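Local structure of outer membrane protein Omp121 (Bacteroides thetaiotaomicron, 5FQ8) at residues Glu208-Gly220 and Tyr838-Arg851. The protein belongs to the outer-membrane TonB-dependent receptors, binds calcium, and probably imports nutrients such as peptides across the outer membrane. Numbering follows the deposited sequence.
With CA (calcium ion), chain N.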
ATOM      1  N   GLU B 208     -28.163  25.014  19.307  1.00 29.08           N
ATOM      2  CA  GLU B 208     -28.893  23.918  18.699  1.00 29.03           C
ATOM      3  C   GLU B 208     -27.968  22.845  18.159  1.00 28.45           C
ATOM      4  O   GLU B 208     -28.442  21.881  17.571  1.00 33.24           O
ATOM      5  CB  GLU B 208     -29.802  24.455  17.596  1.00 29.48           C
ATOM      6  CG  GLU B 208     -30.706  25.556  18.086  1.00 30.10           C
ATOM      7  CD  GLU B 208     -31.504  26.207  17.001  1.00 30.59           C
ATOM      8  OE1 GLU B 208     -31.456  25.727  15.859  1.00 30.46           O
ATOM      9  OE2 GLU B 208     -32.178  27.210  17.293  1.00 31.13           O
ATOM     10  N   LEU B 209     -26.675  22.965  18.382  1.00 28.07           N
ATOM     11  CA  LEU B 209     -25.731  22.137  17.646  1.00 27.58           C
ATOM     12  C   LEU B 209     -24.462  21.784  18.411  1.00 27.14           C
ATOM     13  O   LEU B 209     -23.514  21.313  17.780  1.00 26.77           O
ATOM     14  CB  LEU B 209     -25.340  22.856  16.339  1.00 30.06           C
ATOM     15  CG  LEU B 209     -25.914  22.491  14.966  1.00 27.77           C
ATOM     16  CD1 LEU B 209     -27.360  22.879  14.805  1.00 28.33           C
ATOM     17  CD2 LEU B 209     -25.084  23.174  13.917  1.00 27.74           C
ATOM     18  N   GLU B 210     -24.384  21.974  19.719  1.00 27.18           N
ATOM     19  CA  GLU B 210     -23.099  21.821  20.383  1.00 26.83           C
ATOM     20  C   GLU B 210     -22.795  20.371  20.701  1.00 26.43           C
ATOM     21  O   GLU B 210     -23.681  19.527  20.816  1.00 26.49           O
ATOM     22  CB  GLU B 210     -23.041  22.589  21.696  1.00 27.06           C
ATOM     23  CG  GLU B 210     -23.196  24.059  21.571  1.00 27.99           C
ATOM     24  CD  GLU B 210     -22.071  24.720  20.850  1.00 27.33           C
ATOM     25  OE1 GLU B 210     -20.904  24.369  21.088  1.00 26.98           O
ATOM     26  OE2 GLU B 210     -22.365  25.595  20.029  1.00 27.61           O
ATOM     27  N   ASN B 211     -21.514  20.102  20.906  1.00 26.07           N
ATOM     28  CA  ASN B 211     -21.072  18.815  21.407  1.00 25.73           C
ATOM     29  C   ASN B 211     -20.814  18.844  22.898  1.00 25.77           C
ATOM     30  O   ASN B 211     -19.923  18.147  23.376  1.00 25.48           O
ATOM     31  CB  ASN B 211     -19.812  18.400  20.675  1.00 25.34           C
ATOM     32  CG  ASN B 211     -18.737  19.398  20.846  1.00 25.33           C
ATOM     33  OD1 ASN B 211     -19.013  20.583  20.928  1.00 25.64           O
ATOM     34  ND2 ASN B 211     -17.510  18.946  20.952  1.00 25.01           N
ATOM     35  N   GLY B 212     -21.561  19.648  23.640  1.00 26.16           N
ATOM     36  CA  GLY B 212     -21.210  19.919  25.016  1.00 26.26           C
ATOM     37  C   GLY B 212     -22.389  20.521  25.737  1.00 26.74           C
ATOM     38  O   GLY B 212     -23.468  20.699  25.172  1.00 26.99           O
ATOM     39  N   SER B 213     -22.173  20.830  27.007  1.00 26.91           N
ATOM     40  CA  SER B 213     -23.274  21.144  27.904  1.00 27.36           C
ATOM     41  C   SER B 213     -22.981  22.384  28.708  1.00 27.70           C
ATOM     42  O   SER B 213     -23.130  22.408  29.927  1.00 31.96           O
ATOM     43  CB  SER B 213     -23.579  20.003  28.866  1.00 27.32           C
ATOM     44  OG  SER B 213     -23.782  18.778  28.200  1.00 27.02           O
ATOM     45  N   TRP B 214     -22.549  23.445  28.043  1.00 50.51           N
ATOM     46  CA  TRP B 214     -22.448  24.740  28.705  1.00 39.72           C
ATOM     47  C   TRP B 214     -23.617  25.635  28.326  1.00 28.84           C
ATOM     48  O   TRP B 214     -23.428  26.766  27.931  1.00 28.90           O
ATOM     49  CB  TRP B 214     -21.131  25.417  28.363  1.00 28.03           C
ATOM     50  CG  TRP B 214     -19.888  24.662  28.711  1.00 29.25           C
ATOM     51  CD1 TRP B 214     -19.127  23.921  27.871  1.00 29.77           C
ATOM     52  CD2 TRP B 214     -19.226  24.635  29.974  1.00 31.60           C
ATOM     53  NE1 TRP B 214     -18.047  23.418  28.532  1.00 28.87           N
ATOM     54  CE2 TRP B 214     -18.083  23.844  29.828  1.00 27.92           C
ATOM     55  CE3 TRP B 214     -19.498  25.197  31.221  1.00 38.62           C
ATOM     56  CZ2 TRP B 214     -17.215  23.591  30.881  1.00 30.49           C
ATOM     57  CZ3 TRP B 214     -18.632  24.950  32.266  1.00 31.18           C
ATOM     58  CH2 TRP B 214     -17.507  24.158  32.091  1.00 27.64           C
ATOM     59  N   GLY B 215     -24.841  25.137  28.423  1.00 28.85           N
ATOM     60  CA  GLY B 215     -25.997  25.934  28.099  1.00 29.36           C
ATOM     61  C   GLY B 215     -26.668  26.445  29.353  1.00 29.88           C
ATOM     62  O   GLY B 215     -26.052  26.532  30.420  1.00 29.90           O
ATOM     63  N   PRO B 216     -27.938  26.808  29.247  1.00 30.35           N
ATOM     64  CA  PRO B 216     -28.678  27.268  30.418  1.00 30.91           C
ATOM     65  C   PRO B 216     -29.070  26.132  31.350  1.00 30.85           C
ATOM     66  O   PRO B 216     -29.003  24.946  31.030  1.00 30.44           O
ATOM     67  CB  PRO B 216     -29.911  27.943  29.812  1.00 31.42           C
ATOM     68  CG  PRO B 216     -30.019  27.448  28.479  1.00 31.11           C
ATOM     69  CD  PRO B 216     -28.648  27.113  28.004  1.00 30.49           C
ATOM     70  N   ARG B 217     -29.479  26.534  32.548  1.00 31.69           N
ATOM     71  CA  ARG B 217     -30.004  25.586  33.516  1.00 31.41           C
ATOM     72  C   ARG B 217     -31.316  25.020  32.998  1.00 31.59           C
ATOM     73  O   ARG B 217     -32.111  25.728  32.377  1.00 31.96           O
ATOM     74  CB  ARG B 217     -30.185  26.263  34.872  1.00 31.95           C
ATOM     75  CG  ARG B 217     -30.421  25.300  36.031  1.00 32.01           C
ATOM     76  CD  ARG B 217     -29.786  25.770  37.344  1.00 32.26           C
ATOM     77  NE  ARG B 217     -29.690  27.225  37.451  1.00 33.78           N
ATOM     78  CZ  ARG B 217     -28.576  27.876  37.759  1.00 32.62           C
ATOM     79  NH1 ARG B 217     -27.474  27.197  37.998  1.00 36.27           N
ATOM     80  NH2 ARG B 217     -28.565  29.198  37.846  1.00 33.07           N
ATOM     81  N   PHE B 218     -31.522  23.729  33.229  1.00 31.37           N
ATOM     82  CA  PHE B 218     -32.620  23.023  32.588  1.00 31.46           C
ATOM     83  C   PHE B 218     -33.967  23.614  32.966  1.00 32.20           C
ATOM     84  O   PHE B 218     -34.275  23.797  34.139  1.00 33.75           O
ATOM     85  CB  PHE B 218     -32.568  21.554  32.957  1.00 31.16           C
ATOM     86  CG  PHE B 218     -31.584  20.762  32.148  1.00 30.47           C
ATOM     87  CD1 PHE B 218     -31.754  20.602  30.787  1.00 30.26           C
ATOM     88  CD2 PHE B 218     -30.504  20.161  32.751  1.00 30.07           C
ATOM     89  CE1 PHE B 218     -30.856  19.877  30.048  1.00 29.67           C
ATOM     90  CE2 PHE B 218     -29.606  19.433  32.011  1.00 29.48           C
ATOM     91  CZ  PHE B 218     -29.783  19.292  30.654  1.00 29.28           C
ATOM     92  N   ASP B 219     -34.773  23.902  31.955  1.00 32.41           N
ATOM     93  CA  ASP B 219     -36.034  24.618  32.060  1.00 33.13           C
ATOM     94  C   ASP B 219     -37.229  23.692  32.080  1.00 33.41           C
ATOM     95  O   ASP B 219     -38.191  23.945  32.800  1.00 34.03           O
ATOM     96  CB  ASP B 219     -36.187  25.558  30.857  1.00 33.26           C
ATOM     97  CG  ASP B 219     -36.289  27.008  31.238  1.00 45.18           C
ATOM     98  OD1 ASP B 219     -35.834  27.375  32.332  1.00 44.46           O
ATOM     99  OD2 ASP B 219     -36.814  27.792  30.420  1.00 41.77           O
ATOM    100  N   GLY B 220     -37.186  22.635  31.270  1.00 34.63           N
ATOM    101  CA  GLY B 220     -38.371  21.923  30.863  1.00 33.29           C
ATOM    102  C   GLY B 220     -39.068  22.535  29.677  1.00 33.58           C
ATOM    103  O   GLY B 220     -39.951  21.896  29.102  1.00 33.77           O
ATOM    104  N   TYR B 838     -14.277  17.566  31.360  1.00 25.52           N
ATOM    105  CA  TYR B 838     -14.112  18.964  31.717  1.00 25.85           C
ATOM    106  C   TYR B 838     -14.388  19.863  30.519  1.00 25.84           C
ATOM    107  O   TYR B 838     -15.269  20.727  30.570  1.00 26.16           O
ATOM    108  CB  TYR B 838     -12.714  19.188  32.283  1.00 25.86           C
ATOM    109  CG  TYR B 838     -12.662  19.007  33.782  1.00 26.14           C
ATOM    110  CD1 TYR B 838     -13.283  17.920  34.397  1.00 26.12           C
ATOM    111  CD2 TYR B 838     -11.997  19.922  34.582  1.00 26.46           C
ATOM    112  CE1 TYR B 838     -13.239  17.754  35.765  1.00 26.41           C
ATOM    113  CE2 TYR B 838     -11.941  19.767  35.926  1.00 26.76           C
ATOM    114  CZ  TYR B 838     -12.567  18.683  36.520  1.00 27.62           C
ATOM    115  OH  TYR B 838     -12.515  18.538  37.880  1.00 27.06           O
ATOM    116  N   PHE B 839     -13.672  19.644  29.410  1.00 25.52           N
ATOM    117  CA  PHE B 839     -13.809  20.526  28.248  1.00 25.55           C
ATOM    118  C   PHE B 839     -15.245  20.598  27.763  1.00 25.67           C
ATOM    119  O   PHE B 839     -15.728  21.665  27.377  1.00 25.93           O
ATOM    120  CB  PHE B 839     -12.913  20.054  27.104  1.00 25.18           C
ATOM    121  CG  PHE B 839     -13.256  20.679  25.781  1.00 25.18           C
ATOM    122  CD1 PHE B 839     -12.821  21.955  25.466  1.00 25.40           C
ATOM    123  CD2 PHE B 839     -14.001  19.997  24.852  1.00 25.01           C
ATOM    124  CE1 PHE B 839     -13.128  22.530  24.262  1.00 25.44           C
ATOM    125  CE2 PHE B 839     -14.315  20.572  23.647  1.00 25.06           C
ATOM    126  CZ  PHE B 839     -13.876  21.840  23.349  1.00 25.27           C
ATOM    127  N   THR B 840     -15.933  19.480  27.764  1.00 25.52           N
ATOM    128  CA  THR B 840     -17.254  19.438  27.175  1.00 25.64           C
ATOM    129  C   THR B 840     -18.350  19.882  28.125  1.00 32.83           C
ATOM    130  O   THR B 840     -19.513  19.933  27.712  1.00 26.23           O
ATOM    131  CB  THR B 840     -17.530  18.034  26.688  1.00 25.34           C
ATOM    132  OG1 THR B 840     -18.606  18.073  25.762  1.00 27.58           O
ATOM    133  CG2 THR B 840     -17.901  17.180  27.825  1.00 25.40           C
ATOM    134  N   GLY B 841     -18.009  20.222  29.368  1.00 38.70           N
ATOM    135  CA  GLY B 841     -18.992  20.714  30.308  1.00 26.70           C
ATOM    136  C   GLY B 841     -19.900  19.655  30.864  1.00 33.91           C
ATOM    137  O   GLY B 841     -21.027  19.957  31.259  1.00 33.42           O
ATOM    138  N   ASN B 842     -19.445  18.412  30.907  1.00 26.40           N
ATOM    139  CA  ASN B 842     -20.295  17.316  31.328  1.00 26.44           C
ATOM    140  C   ASN B 842     -19.944  16.753  32.691  1.00 26.53           C
ATOM    141  O   ASN B 842     -20.809  16.158  33.323  1.00 27.26           O
ATOM    142  CB  ASN B 842     -20.246  16.182  30.298  1.00 26.05           C
ATOM    143  CG  ASN B 842     -21.075  16.460  29.090  1.00 26.08           C
ATOM    144  OD1 ASN B 842     -21.972  17.284  29.124  1.00 26.43           O
ATOM    145  ND2 ASN B 842     -20.779  15.773  28.006  1.00 25.75           N
ATOM    146  N   ALA B 843     -18.715  16.915  33.157  1.00 27.54           N
ATOM    147  CA  ALA B 843     -18.365  16.420  34.478  1.00 28.29           C
ATOM    148  C   ALA B 843     -19.046  17.255  35.554  1.00 43.91           C
ATOM    149  O   ALA B 843     -19.262  18.457  35.394  1.00 41.53           O
ATOM    150  CB  ALA B 843     -16.855  16.441  34.670  1.00 26.72           C
ATOM    151  N   ILE B 844     -19.386  16.597  36.658  1.00 27.30           N
ATOM    152  CA  ILE B 844     -20.124  17.253  37.727  1.00 27.84           C
ATOM    153  C   ILE B 844     -19.296  18.377  38.325  1.00 28.11           C
ATOM    154  O   ILE B 844     -19.830  19.408  38.742  1.00 28.49           O
ATOM    155  CB  ILE B 844     -20.550  16.210  38.785  1.00 28.02           C
ATOM    156  CG1 ILE B 844     -21.434  16.846  39.842  1.00 28.62           C
ATOM    157  CG2 ILE B 844     -19.358  15.536  39.414  1.00 27.86           C
ATOM    158  CD1 ILE B 844     -22.739  17.332  39.308  1.00 28.84           C
ATOM    159  N   GLN B 845     -17.977  18.212  38.346  1.00 27.81           N
ATOM    160  CA  GLN B 845     -17.113  19.283  38.811  1.00 28.02           C
ATOM    161  C   GLN B 845     -17.372  20.596  38.090  1.00 35.03           C
ATOM    162  O   GLN B 845     -17.275  21.659  38.708  1.00 30.14           O
ATOM    163  CB  GLN B 845     -15.650  18.894  38.644  1.00 33.67           C
ATOM    164  CG  GLN B 845     -15.141  17.940  39.679  1.00 27.74           C
ATOM    165  CD  GLN B 845     -15.457  16.527  39.348  1.00 27.41           C
ATOM    166  OE1 GLN B 845     -16.308  16.261  38.528  1.00 27.24           O
ATOM    167  NE2 GLN B 845     -14.771  15.603  39.984  1.00 27.36           N
ATOM    168  N   THR B 846     -17.702  20.562  36.801  1.00 27.85           N
ATOM    169  CA  THR B 846     -17.827  21.823  36.089  1.00 27.98           C
ATOM    170  C   THR B 846     -19.076  22.588  36.483  1.00 28.49           C
ATOM    171  O   THR B 846     -19.242  23.732  36.050  1.00 28.70           O
ATOM    172  CB  THR B 846     -17.811  21.607  34.573  1.00 27.56           C
ATOM    173  OG1 THR B 846     -19.037  21.013  34.148  1.00 27.54           O
ATOM    174  CG2 THR B 846     -16.651  20.731  34.164  1.00 27.08           C
ATOM    175  N   ALA B 847     -19.945  21.999  37.289  1.00 28.71           N
ATOM    176  CA  ALA B 847     -21.097  22.721  37.798  1.00 29.25           C
ATOM    177  C   ALA B 847     -20.762  23.537  39.041  1.00 29.74           C
ATOM    178  O   ALA B 847     -21.663  23.922  39.769  1.00 30.24           O
ATOM    179  CB  ALA B 847     -22.228  21.737  38.083  1.00 29.32           C
ATOM    180  N   TYR B 848     -19.488  23.884  39.213  1.00 29.64           N
ATOM    181  CA  TYR B 848     -18.929  24.258  40.510  1.00 30.04           C
ATOM    182  C   TYR B 848     -19.656  25.418  41.181  1.00 73.44           C
ATOM    183  O   TYR B 848     -20.066  25.316  42.338  1.00 49.60           O
ATOM    184  CB  TYR B 848     -17.456  24.586  40.339  1.00 29.84           C
ATOM    185  CG  TYR B 848     -16.855  25.454  41.408  1.00 30.34           C
ATOM    186  CD1 TYR B 848     -16.519  24.928  42.634  1.00 30.55           C
ATOM    187  CD2 TYR B 848     -16.574  26.787  41.166  1.00 30.63           C
ATOM    188  CE1 TYR B 848     -15.956  25.698  43.592  1.00 31.04           C
ATOM    189  CE2 TYR B 848     -16.008  27.560  42.121  1.00 31.11           C
ATOM    190  CZ  TYR B 848     -15.702  27.011  43.336  1.00 31.32           C
ATOM    191  OH  TYR B 848     -15.137  27.785  44.316  1.00 39.10           O
ATOM    192  N   ASN B 849     -19.771  26.553  40.524  1.00 30.86           N
ATOM    193  CA  ASN B 849     -20.313  27.706  41.218  1.00 31.53           C
ATOM    194  C   ASN B 849     -21.730  27.992  40.784  1.00 31.77           C
ATOM    195  O   ASN B 849     -22.147  29.146  40.745  1.00 32.23           O
ATOM    196  CB  ASN B 849     -19.411  28.914  40.993  1.00 31.70           C
ATOM    197  CG  ASN B 849     -19.650  30.016  41.987  1.00 32.44           C
ATOM    198  OD1 ASN B 849     -19.253  29.914  43.132  1.00 34.21           O
ATOM    199  ND2 ASN B 849     -20.287  31.086  41.549  1.00 32.80           N
ATOM    200  N   ASP B 850     -22.479  26.951  40.444  1.00 31.49           N
ATOM    201  CA  ASP B 850     -23.729  27.115  39.716  1.00 31.61           C
ATOM    202  C   ASP B 850     -23.483  27.931  38.457  1.00 31.45           C
ATOM    203  O   ASP B 850     -24.387  28.555  37.898  1.00 31.72           O
ATOM    204  CB  ASP B 850     -24.810  27.738  40.592  1.00 53.75           C
ATOM    205  CG  ASP B 850     -25.069  26.927  41.844  1.00 43.68           C
ATOM    206  OD1 ASP B 850     -24.098  26.395  42.421  1.00 61.39           O
ATOM    207  OD2 ASP B 850     -26.246  26.888  42.237  1.00 43.61           O
ATOM    208  N   ARG B 851     -22.224  27.927  38.032  1.00 31.05           N
ATOM    209  CA  ARG B 851     -21.782  28.531  36.790  1.00 30.82           C
ATOM    210  C   ARG B 851     -22.087  30.026  36.747  1.00 31.39           C
ATOM    211  O   ARG B 851     -22.241  30.620  35.681  1.00 31.36           O
ATOM    212  CB  ARG B 851     -22.370  27.781  35.596  1.00 30.41           C
ATOM    213  CG  ARG B 851     -21.598  26.513  35.336  1.00 29.79           C
ATOM    214  CD  ARG B 851     -22.112  25.761  34.146  1.00 29.40           C
ATOM    215  NE  ARG B 851     -21.420  24.491  34.020  1.00 33.67           N
ATOM    216  CZ  ARG B 851     -21.800  23.521  33.201  1.00 34.69           C
ATOM    217  NH1 ARG B 851     -22.858  23.694  32.439  1.00 42.01           N
ATOM    218  NH2 ARG B 851     -21.118  22.389  33.139  1.00 32.54           N
TER
HETATM  219 CA    CA N1988     -24.861  24.549  42.674  1.00 46.03          CA
HETATM  220  O   HOH W   1     -23.761  26.261  31.288  1.00 15.22           O
HETATM  221  O   HOH W   2     -24.409  22.427  43.379  1.00 15.39           O
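The Schellman motif that ends helix 832-839 receives the indole of Trp214 from the 208-220 loop. Trp214 NE1 donates to Phe839 O (3.1 Å), almost straight at 175° and in the ring plane, while Gly841 CA lies over one face, 3.3 Å from CE2. The adjoining backbone locks on through Ser213 N to Thr840 O (2.9 Å), and Ser213 OG donates to Asn842 OD1. Over the same indole face, toward the six-membered ring, lies the Arg851 guanidinium, its plane turned 37° from the ring and its NE 3.3 Å from Trp214 CZ3. The extended chain of Arg851 (chi2 -178°) carries this group to Ser213 O, bonded by NH1 at 2.8 Å. NE and NH2 grip Thr846 O and OG1 side-on, NH2 also reaches Gly841 O, and water 1 links NH1 to Gly215 O. A leucine in place of Arg851 would probably leave Ser213 O and Thr846 O without these donors and take the flat cover from the indole face. Asp850 binds calcium with both carboxylate oxygens, OD1 at 2.0 Å and OD2 at 2.8 Å, and OD2 also meets a basic side chain of another protein's chain; Arg217, salt-bridged to Glu197, bonds only weakly to Asp850 O. Trp214 also packs on Ile883 and Tyr884 of helix 880-889, and Trp202, in strand 201-202, meets it edge-to-face.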